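Local coordinates for putative TIM-barrel metal-dependent hydrolase (Mycobacterium avium subsp. paratuberculosis S397, PDB 4DZI), which probably catalyses a metal-dependent hydrolysis on a TIM-barrel scaffold with two metal ions, here cadmium, as a member of the amidohydrolase family, its own substrate not being established, at residues 193-198 against 232-237; 63-68 against 92-97; 8-13 against 114-119. One frame throughout, in Å; residues are numbered along the deposited sequence.

Contact 1. Residues 193-198 against 232-237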
loop_
_atom_site.group_PDB
_atom_site.type_symbol
_atom_site.label_atom_id
_atom_site.label_comp_id
_atom_site.label_asym_id
_atom_site.label_seq_id
_atom_site.Cartn_x
_atom_site.Cartn_y
_atom_site.Cartn_z
ATOM N N LEU C 193 20.143 -13.028 1.843
ATOM C CA LEU C 193 19.174 -11.923 1.812
ATOM C C LEU C 193 18.911 -11.514 0.374
ATOM O O LEU C 193 19.842 -11.242 -0.374
ATOM C CB LEU C 193 19.735 -10.698 2.550
ATOM C CG LEU C 193 20.075 -10.995 3.999
ATOM C CD1 LEU C 193 20.596 -9.691 4.617
ATOM C CD2 LEU C 193 18.863 -11.507 4.767
ATOM N N VAL C 194 17.641 -11.454 -0.020
ATOM C CA VAL C 194 17.289 -10.834 -1.280
ATOM C C VAL C 194 16.464 -9.616 -0.905
ATOM O O VAL C 194 15.695 -9.670 0.054
ATOM C CB VAL C 194 16.459 -11.807 -2.152
ATOM C CG1 VAL C 194 15.846 -11.091 -3.372
ATOM C CG2 VAL C 194 17.342 -12.967 -2.647
ATOM N N ARG C 195 16.676 -8.514 -1.613
ATOM C CA ARG C 195 16.006 -7.290 -1.221
ATOM C C ARG C 195 14.484 -7.371 -1.473
ATOM O O ARG C 195 14.061 -7.798 -2.535
ATOM C CB ARG C 195 16.606 -6.112 -1.966
ATOM C CG ARG C 195 16.056 -4.770 -1.467
ATOM C CD ARG C 195 16.824 -3.588 -2.059
ATOM N NE ARG C 195 16.763 -3.633 -3.522
ATOM C CZ ARG C 195 16.336 -2.641 -4.297
ATOM N NH1 ARG C 195 15.909 -1.484 -3.778
ATOM N NH2 ARG C 195 16.359 -2.798 -5.623
ATOM N N PRO C 196 13.669 -6.929 -0.503
ATOM C CA PRO C 196 12.194 -6.972 -0.714
ATOM C C PRO C 196 11.770 -5.790 -1.588
ATOM O O PRO C 196 11.283 -4.783 -1.094
ATOM C CB PRO C 196 11.613 -6.837 0.705
ATOM C CG PRO C 196 12.715 -6.167 1.502
ATOM C CD PRO C 196 14.022 -6.660 0.897
ATOM N N ALA C 197 11.998 -5.926 -2.883
ATOM C CA ALA C 197 11.801 -4.813 -3.804
ATOM C C ALA C 197 11.740 -5.412 -5.199
ATOM O O ALA C 197 12.195 -6.541 -5.431
ATOM C CB ALA C 197 13.010 -3.852 -3.744
ATOM N N PRO C 198 11.212 -4.649 -6.143
ATOM C CA PRO C 198 11.324 -5.048 -7.557
ATOM C C PRO C 198 12.768 -5.363 -7.939
ATOM O O PRO C 198 13.704 -4.701 -7.473
ATOM C CB PRO C 198 10.834 -3.797 -8.295
ATOM C CG PRO C 198 9.872 -3.160 -7.332
ATOM C CD PRO C 198 10.545 -3.344 -5.975
ATOM N N SER C 232 14.590 -2.633 3.959
ATOM C CA SER C 232 15.672 -2.084 3.124
ATOM C C SER C 232 15.213 -0.756 2.551
ATOM O O SER C 232 14.045 -0.386 2.714
ATOM C CB SER C 232 15.940 -3.019 1.928
ATOM O OG SER C 232 16.401 -4.324 2.350
ATOM N N ASP C 233 16.105 -0.066 1.831
ATOM C CA ASP C 233 15.590 0.918 0.861
ATOM C C ASP C 233 15.073 0.140 -0.328
ATOM O O ASP C 233 15.831 -0.365 -1.139
ATOM C CB ASP C 233 16.693 1.877 0.392
ATOM C CG ASP C 233 16.153 2.982 -0.498
ATOM O OD1 ASP C 233 14.973 2.909 -0.912
ATOM O OD2 ASP C 233 16.900 3.937 -0.777
ATOM N N SER C 234 13.744 0.040 -0.448
ATOM C CA SER C 234 13.107 -0.727 -1.493
ATOM C C SER C 234 12.542 0.181 -2.589
ATOM O O SER C 234 11.846 -0.307 -3.477
ATOM C CB SER C 234 11.968 -1.561 -0.893
ATOM O OG SER C 234 12.478 -2.653 -0.105
ATOM N N GLY C 235 12.899 1.451 -2.520
ATOM C CA GLY C 235 12.456 2.434 -3.530
ATOM C C GLY C 235 11.038 2.907 -3.304
ATOM O O GLY C 235 10.466 3.562 -4.204
ATOM N N TYR C 236 10.445 2.597 -2.142
ATOM C CA TYR C 236 9.024 2.986 -1.893
ATOM C C TYR C 236 8.756 4.457 -1.640
ATOM O O TYR C 236 7.613 4.910 -1.641
ATOM C CB TYR C 236 8.344 2.071 -0.852
ATOM C CG TYR C 236 7.751 0.839 -1.493
ATOM C CD1 TYR C 236 8.554 -0.111 -2.129
ATOM C CD2 TYR C 236 6.375 0.641 -1.491
ATOM C CE1 TYR C 236 7.994 -1.222 -2.726
ATOM C CE2 TYR C 236 5.799 -0.462 -2.074
ATOM C CZ TYR C 236 6.603 -1.393 -2.692
ATOM O OH TYR C 236 6.043 -2.474 -3.308
ATOM N N LEU C 237 9.806 5.230 -1.436
ATOM C CA LEU C 237 9.578 6.673 -1.396
ATOM C C LEU C 237 8.956 7.195 -2.701
ATOM O O LEU C 237 8.502 8.324 -2.711
ATOM C CB LEU C 237 10.850 7.430 -1.039
ATOM C CG LEU C 237 11.217 7.285 0.437
ATOM C CD1 LEU C 237 12.582 7.901 0.719
ATOM C CD2 LEU C 237 10.159 7.897 1.338
#
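Two irregular loops pack side by side, one following strand 192-193 and the other following the neighbouring parallel strand 227-230, on the barrel end that carries the metals. Polar side chains reach across to backbone carbonyls. Arg195 lays its CG over Ser232 CB (3.8 Å), and a bend at chi3 (58°) turns the guanidinium to Asp233. Arg195 NH1 gives Asp233 O a hydrogen bond of 2.9 Å, at 157°, which lies in the guanidinium plane and meets a carbonyl lone pair. Ala197 CB sits 3.6 Å above the centre of the same guanidinium, a place that suits a small methyl. Ser234 answers in reverse: its OG donates to Pro196 O at 2.6 Å, approaching from above the carbonyl plane. Proline's restricted phi suits Pro196 to the centre of an inverse gamma turn, closed by a weak Ala197 N to Arg195 O bond. Asp233 OD1 accepts from Gly235 N in an Asx turn, and Gly235 has a positive phi (79°), which glycine adopts readily. Ser232 OG bonds to the backbone oxygen of His230, a cadmium ligand. Arg195 NH1 also forms a salt bridge with Glu130; carboxylate and carbonyl compensate the buried charge, and the two bonds probably fix the guanidinium's rotation.

Contact 2. Residues 63-68 against 92-97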
loop_
_atom_site.group_PDB
_atom_site.type_symbol
_atom_site.label_atom_id
_atom_site.label_comp_id
_atom_site.label_asym_id
_atom_site.label_seq_id
_atom_site.Cartn_x
_atom_site.Cartn_y
_atom_site.Cartn_z
ATOM N N ASP C 63 29.945 6.715 13.750
ATOM C CA ASP C 63 30.515 7.251 14.987
ATOM C C ASP C 63 30.225 8.738 15.065
ATOM O O ASP C 63 30.572 9.485 14.125
ATOM C CB ASP C 63 32.007 6.977 14.940
ATOM C CG ASP C 63 32.684 7.221 16.278
ATOM O OD1 ASP C 63 31.993 7.378 17.298
ATOM O OD2 ASP C 63 33.915 7.222 16.288
ATOM N N PRO C 64 29.553 9.183 16.131
ATOM C CA PRO C 64 29.046 8.408 17.272
ATOM C C PRO C 64 27.884 7.538 16.846
ATOM O O PRO C 64 27.349 7.669 15.716
ATOM C CB PRO C 64 28.541 9.477 18.251
ATOM C CG PRO C 64 28.335 10.691 17.431
ATOM C CD PRO C 64 29.351 10.633 16.324
ATOM N N ILE C 65 27.469 6.666 17.751
ATOM C CA ILE C 65 26.553 5.609 17.346
ATOM C C ILE C 65 25.381 5.566 18.328
ATOM O O ILE C 65 25.565 5.693 19.551
ATOM C CB ILE C 65 27.286 4.255 17.260
ATOM C CG1 ILE C 65 26.357 3.207 16.626
ATOM C CG2 ILE C 65 27.791 3.832 18.629
ATOM C CD1 ILE C 65 26.006 3.533 15.188
ATOM N N ILE C 66 24.168 5.394 17.795
ATOM C CA ILE C 66 22.969 5.379 18.627
ATOM C C ILE C 66 23.012 4.299 19.753
ATOM O O ILE C 66 23.577 3.212 19.586
ATOM C CB ILE C 66 21.701 5.210 17.736
ATOM C CG1 ILE C 66 20.438 5.499 18.537
ATOM C CG2 ILE C 66 21.656 3.810 17.129
ATOM C CD1 ILE C 66 19.195 5.630 17.656
ATOM N N VAL C 67 22.415 4.597 20.896
ATOM C CA VAL C 67 22.303 3.632 22.006
ATOM C C VAL C 67 21.206 2.615 21.665
ATOM O O VAL C 67 20.123 2.998 21.249
ATOM C CB VAL C 67 21.905 4.369 23.306
ATOM C CG1 VAL C 67 21.508 3.367 24.394
ATOM C CG2 VAL C 67 23.055 5.283 23.771
ATOM N N PRO C 68 21.489 1.316 21.814
ATOM C CA PRO C 68 20.484 0.315 21.457
ATOM C C PRO C 68 19.213 0.535 22.246
ATOM O O PRO C 68 19.252 0.789 23.456
ATOM C CB PRO C 68 21.155 -1.022 21.882
ATOM C CG PRO C 68 22.612 -0.743 21.740
ATOM C CD PRO C 68 22.783 0.698 22.211
ATOM N N GLU C 92 26.735 7.172 21.586
ATOM C CA GLU C 92 27.931 6.723 22.309
ATOM C C GLU C 92 29.080 6.716 21.335
ATOM O O GLU C 92 28.881 6.795 20.120
ATOM C CB GLU C 92 27.732 5.272 22.779
ATOM C CG GLU C 92 26.619 5.118 23.811
ATOM C CD GLU C 92 26.476 3.696 24.307
ATOM O OE1 GLU C 92 25.801 2.867 23.631
ATOM O OE2 GLU C 92 27.037 3.402 25.392
ATOM N N ARG C 93 30.304 6.594 21.842
ATOM C CA ARG C 93 31.479 6.426 20.985
ATOM C C ARG C 93 31.541 5.018 20.395
ATOM O O ARG C 93 31.412 4.023 21.126
ATOM C CB ARG C 93 32.754 6.712 21.796
ATOM C CG ARG C 93 32.790 8.103 22.417
ATOM C CD ARG C 93 34.067 8.330 23.228
ATOM N NE ARG C 93 34.608 9.666 23.000
ATOM C CZ ARG C 93 34.039 10.787 23.430
ATOM N NH1 ARG C 93 34.607 11.961 23.174
ATOM N NH2 ARG C 93 32.912 10.736 24.127
ATOM N N LEU C 94 31.757 4.923 19.084
ATOM C CA LEU C 94 31.833 3.628 18.434
ATOM C C LEU C 94 32.951 2.750 19.017
ATOM O O LEU C 94 32.773 1.553 19.179
ATOM C CB LEU C 94 32.033 3.786 16.924
ATOM C CG LEU C 94 32.097 2.471 16.102
ATOM C CD1 LEU C 94 30.807 1.665 16.232
ATOM C CD2 LEU C 94 32.321 2.801 14.640
ATOM N N ALA C 95 34.083 3.350 19.357
ATOM C CA ALA C 95 35.183 2.592 19.926
ATOM C C ALA C 95 34.837 1.967 21.287
ATOM O O ALA C 95 35.520 1.024 21.719
ATOM C CB ALA C 95 36.437 3.458 20.024
ATOM N N ASP C 96 33.813 2.479 21.977
ATOM C CA ASP C 96 33.383 1.837 23.244
ATOM C C ASP C 96 32.602 0.527 23.015
ATOM O O ASP C 96 32.289 -0.207 23.958
ATOM C CB ASP C 96 32.583 2.796 24.106
ATOM C CG ASP C 96 33.465 3.884 24.730
ATOM O OD1 ASP C 96 34.706 3.763 24.627
ATOM O OD2 ASP C 96 32.913 4.851 25.276
ATOM N N HIS C 97 32.301 0.249 21.751
ATOM C CA HIS C 97 31.510 -0.930 21.372
ATOM C C HIS C 97 32.095 -1.724 20.266
ATOM O O HIS C 97 31.524 -1.820 19.173
ATOM C CB HIS C 97 30.077 -0.511 21.054
ATOM C CG HIS C 97 29.379 0.022 22.262
ATOM N ND1 HIS C 97 28.856 -0.783 23.203
ATOM C CD2 HIS C 97 29.250 1.326 22.745
ATOM C CE1 HIS C 97 28.358 -0.032 24.206
ATOM N NE2 HIS C 97 28.604 1.251 23.924
HETATM O O HOH W 1 34.916 6.065 18.397
HETATM O O HOH W 2 25.802 2.137 21.021
#
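Glu92 lays the methylene part of its side chain across Val67, CG meeting Val67 CG2 at 3.6 Å, with the two side chains at about a right angle. The backbones behind them form a short two-stranded antiparallel sheet, strands 65-66 and 91-92, at the protein surface. Ile65 and Glu92 are its hydrogen-bonded pair: Ile65 N donates to Glu92 O and Glu92 N to Ile65 O, both at 2.8 Å. Glutamate suits this border because its aliphatic stem can cover valine while its carboxylate turns to polar partners. The Glu92 side chain runs extended beyond CG, and Glu92 OE2 accepts from His97 NE2 at 3.0 Å, well above the carboxylate plane; a bridging water joins OE1 to Ile66 O.

Beyond the bridge, a cis peptide precedes Pro64, whose CB lies against Glu92 O. Ile65 is buried, and its CG2 branch, set between the backbone N and the carbonyl carbon, faces Leu94, with CD1 of that leucine 4.4 Å away; the Ile65 side chain also packs on Tyr17. Leu94 opens the 3-10 segment 94-96 and presses its CB against the carboxylate carbon of Asp63 (3.6 Å). An aspartate fits here because its short carboxylate can take the Leu94 N-H directly and reach the next one through a water. With CG swung opposite the backbone N (chi1 -168°), Asp63 OD1 takes the Leu94 N-H from above the carboxylate plane, at 3.0 Å and an almost straight 175°. The other oxygen, Asp63 OD2, accepts from a water at 2.6 Å that in turn accepts from Ala95 N.

Contact 3. Residues 8-13 against 114-119. With CD (cadmium ion), chain Q.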
loop_
_atom_site.group_PDB
_atom_site.type_symbol
_atom_site.label_atom_id
_atom_site.label_comp_id
_atom_site.label_asym_id
_atom_site.label_seq_id
_atom_site.Cartn_x
_atom_site.Cartn_y
_atom_site.Cartn_z
ATOM N N ARG C 8 19.444 -21.052 25.899
ATOM C CA ARG C 8 19.943 -19.916 25.079
ATOM C C ARG C 8 18.955 -19.692 23.959
ATOM O O ARG C 8 18.296 -20.610 23.529
ATOM C CB ARG C 8 21.329 -20.204 24.509
ATOM C CG ARG C 8 22.405 -20.355 25.594
ATOM C CD ARG C 8 23.599 -21.140 25.046
ATOM N NE ARG C 8 23.230 -22.531 24.744
ATOM C CZ ARG C 8 24.017 -23.380 24.084
ATOM N NH1 ARG C 8 23.623 -24.628 23.833
ATOM N NH2 ARG C 8 25.200 -22.959 23.659
ATOM N N VAL C 9 18.895 -18.458 23.465
ATOM C CA VAL C 9 17.947 -18.152 22.402
ATOM C C VAL C 9 18.636 -18.072 21.055
ATOM O O VAL C 9 19.869 -18.017 20.963
ATOM C CB VAL C 9 17.181 -16.856 22.710
ATOM C CG1 VAL C 9 16.450 -16.990 24.048
ATOM C CG2 VAL C 9 18.110 -15.645 22.746
ATOM N N ILE C 10 17.843 -18.066 19.977
ATOM C CA ILE C 10 18.364 -17.896 18.633
ATOM C C ILE C 10 17.702 -16.592 18.140
ATOM O O ILE C 10 16.497 -16.544 18.032
ATOM C CB ILE C 10 17.927 -19.056 17.720
ATOM C CG1 ILE C 10 18.323 -20.410 18.338
ATOM C CG2 ILE C 10 18.467 -18.848 16.288
ATOM C CD1 ILE C 10 19.804 -20.675 18.376
ATOM N N ASP C 11 18.493 -15.554 17.917
ATOM C CA ASP C 11 17.983 -14.206 17.576
ATOM C C ASP C 11 18.090 -14.028 16.071
ATOM O O ASP C 11 19.211 -13.981 15.527
ATOM C CB ASP C 11 18.863 -13.179 18.306
ATOM C CG ASP C 11 18.259 -11.784 18.314
ATOM O OD1 ASP C 11 17.518 -11.473 17.365
ATOM O OD2 ASP C 11 18.543 -10.997 19.259
ATOM N N VAL C 12 16.956 -13.933 15.358
ATOM C CA VAL C 12 17.038 -13.869 13.891
ATOM C C VAL C 12 17.260 -12.448 13.352
ATOM O O VAL C 12 17.321 -12.240 12.139
ATOM C CB VAL C 12 15.812 -14.514 13.196
ATOM C CG1 VAL C 12 15.580 -15.961 13.723
ATOM C CG2 VAL C 12 14.548 -13.670 13.364
ATOM N N ASP C 13 17.412 -11.478 14.247
ATOM C CA ASP C 13 17.635 -10.107 13.764
ATOM C C ASP C 13 18.673 -9.427 14.621
ATOM O O ASP C 13 18.362 -8.843 15.666
ATOM C CB ASP C 13 16.354 -9.269 13.821
ATOM C CG ASP C 13 16.486 -7.969 13.071
ATOM O OD1 ASP C 13 17.604 -7.654 12.565
ATOM O OD2 ASP C 13 15.462 -7.247 13.033
ATOM N N ASP C 114 22.855 -14.192 26.479
ATOM C CA ASP C 114 22.295 -15.557 26.375
ATOM C C ASP C 114 21.788 -15.948 24.993
ATOM O O ASP C 114 20.877 -16.700 24.866
ATOM C CB ASP C 114 21.248 -15.885 27.439
ATOM C CG ASP C 114 21.315 -17.370 27.867
ATOM O OD1 ASP C 114 22.419 -17.848 28.110
ATOM O OD2 ASP C 114 20.332 -18.016 27.953
ATOM N N ILE C 115 22.447 -15.428 23.978
ATOM C CA ILE C 115 22.145 -15.805 22.596
ATOM C C ILE C 115 23.131 -16.896 22.132
ATOM O O ILE C 115 24.361 -16.690 22.163
ATOM C CB ILE C 115 22.253 -14.573 21.678
ATOM C CG1 ILE C 115 21.209 -13.516 22.072
ATOM C CG2 ILE C 115 22.047 -14.999 20.229
ATOM C CD1 ILE C 115 21.452 -12.185 21.343
ATOM N N GLU C 116 22.609 -18.065 21.738
ATOM C CA GLU C 116 23.472 -19.090 21.160
ATOM C C GLU C 116 23.865 -18.720 19.746
ATOM O O GLU C 116 25.051 -18.754 19.377
ATOM C CB GLU C 116 22.798 -20.468 21.126
ATOM C CG GLU C 116 23.634 -21.423 20.291
ATOM C CD GLU C 116 23.126 -22.857 20.272
ATOM O OE1 GLU C 116 22.103 -23.177 20.916
ATOM O OE2 GLU C 116 23.778 -23.665 19.580
ATOM N N THR C 117 22.873 -18.363 18.920
ATOM C CA THR C 117 23.176 -18.043 17.520
ATOM C C THR C 117 22.431 -16.764 17.161
ATOM O O THR C 117 21.286 -16.627 17.530
ATOM C CB THR C 117 22.746 -19.182 16.556
ATOM O OG1 THR C 117 23.447 -20.398 16.906
ATOM C CG2 THR C 117 23.070 -18.869 15.088
ATOM N N ALA C 118 23.117 -15.848 16.493
ATOM C CA ALA C 118 22.500 -14.610 16.020
ATOM C C ALA C 118 22.575 -14.613 14.506
ATOM O O ALA C 118 23.628 -14.978 13.954
ATOM C CB ALA C 118 23.288 -13.426 16.559
ATOM N N PHE C 119 21.510 -14.148 13.829
ATOM C CA PHE C 119 21.590 -13.877 12.375
ATOM C C PHE C 119 22.169 -12.469 12.282
ATOM O O PHE C 119 21.634 -11.558 12.887
ATOM C CB PHE C 119 20.212 -13.909 11.715
ATOM C CG PHE C 119 19.548 -15.269 11.696
ATOM C CD1 PHE C 119 20.037 -16.351 12.426
ATOM C CD2 PHE C 119 18.388 -15.437 10.954
ATOM C CE1 PHE C 119 19.377 -17.584 12.380
ATOM C CE2 PHE C 119 17.731 -16.650 10.903
ATOM C CZ PHE C 119 18.234 -17.733 11.610
HETATM CD CD CD Q . 17.021 -5.679 11.714
#
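Val12 lies over one face of the Phe119 ring, its CB 3.5 Å from CD2 and its CA making a CH-pi contact 3.9 Å from the ring centroid. A Phe119 chi1 of -67° sets the ring beside its own backbone N, alongside the valine. Ile10 CG2 nears the ring obliquely, while its CD1 packs on Thr117 CB. Ile10 also packs on Arg386 and Ala389 of helix 378-393 and Phe119 on Leu393, branched and aromatic side chains suiting a strand-helix interface. On the other sheet face, Val9 CG2 meets Ile115 CG1 at 3.8 Å.

Strands 9-15 and 115-121 are adjacent parallel strands of the TIM barrel. A beta bulge shifts the register by one between Val9 and Ile10: Val9 O accepts from Glu116 N, whereas Asp11 pairs its N with Thr117 O (3.0 Å) and its O with Phe119 N (2.9 Å). Thr117 turns OG1 to His161 O.

At the outer end the Arg8 guanidinium stacks on the Glu116 carboxylate, planes 11° apart; Arg8 NH1 to Glu116 OE1 is 3.6 Å, a salt bridge of charges alone, with Arg386 a second partner. Asp13 chelates one cadmium through OD1 (2.2 Å) and OD2 (2.6 Å); His15, His230, Glu293 and Asp356 bind the same ion. Asp11 OD1 accepts from Asp13 N in an Asx turn, with OD2 held by Ser355, consistent with a second-shell role, holding the backbone of the metal ligand.

Overall arrangement
Along the chain, contact 3 encloses contact 2 in the 100 residues between its two segments, and contact 1 follows. Contact 3 joins barrel strands 9-15 and 115-121, whereas contact 1 joins loops leaving strands 192-193 and 227-230. Their centres lie about 25 Å apart and their nearest atoms about 7 Å. Contact 2 belongs to a small antiparallel sheet in the stretch between barrel strands 9-15 and 115-121, its centre about 22 Å from that of contact 3 and 27 Å from that of contact 1. Contact 3 supplies a metal ligand, Asp13, while the other two lie nearby on the metal-bearing side, the side chains of Ser232 and Pro68 about 9 and 10 Å from a cadmium.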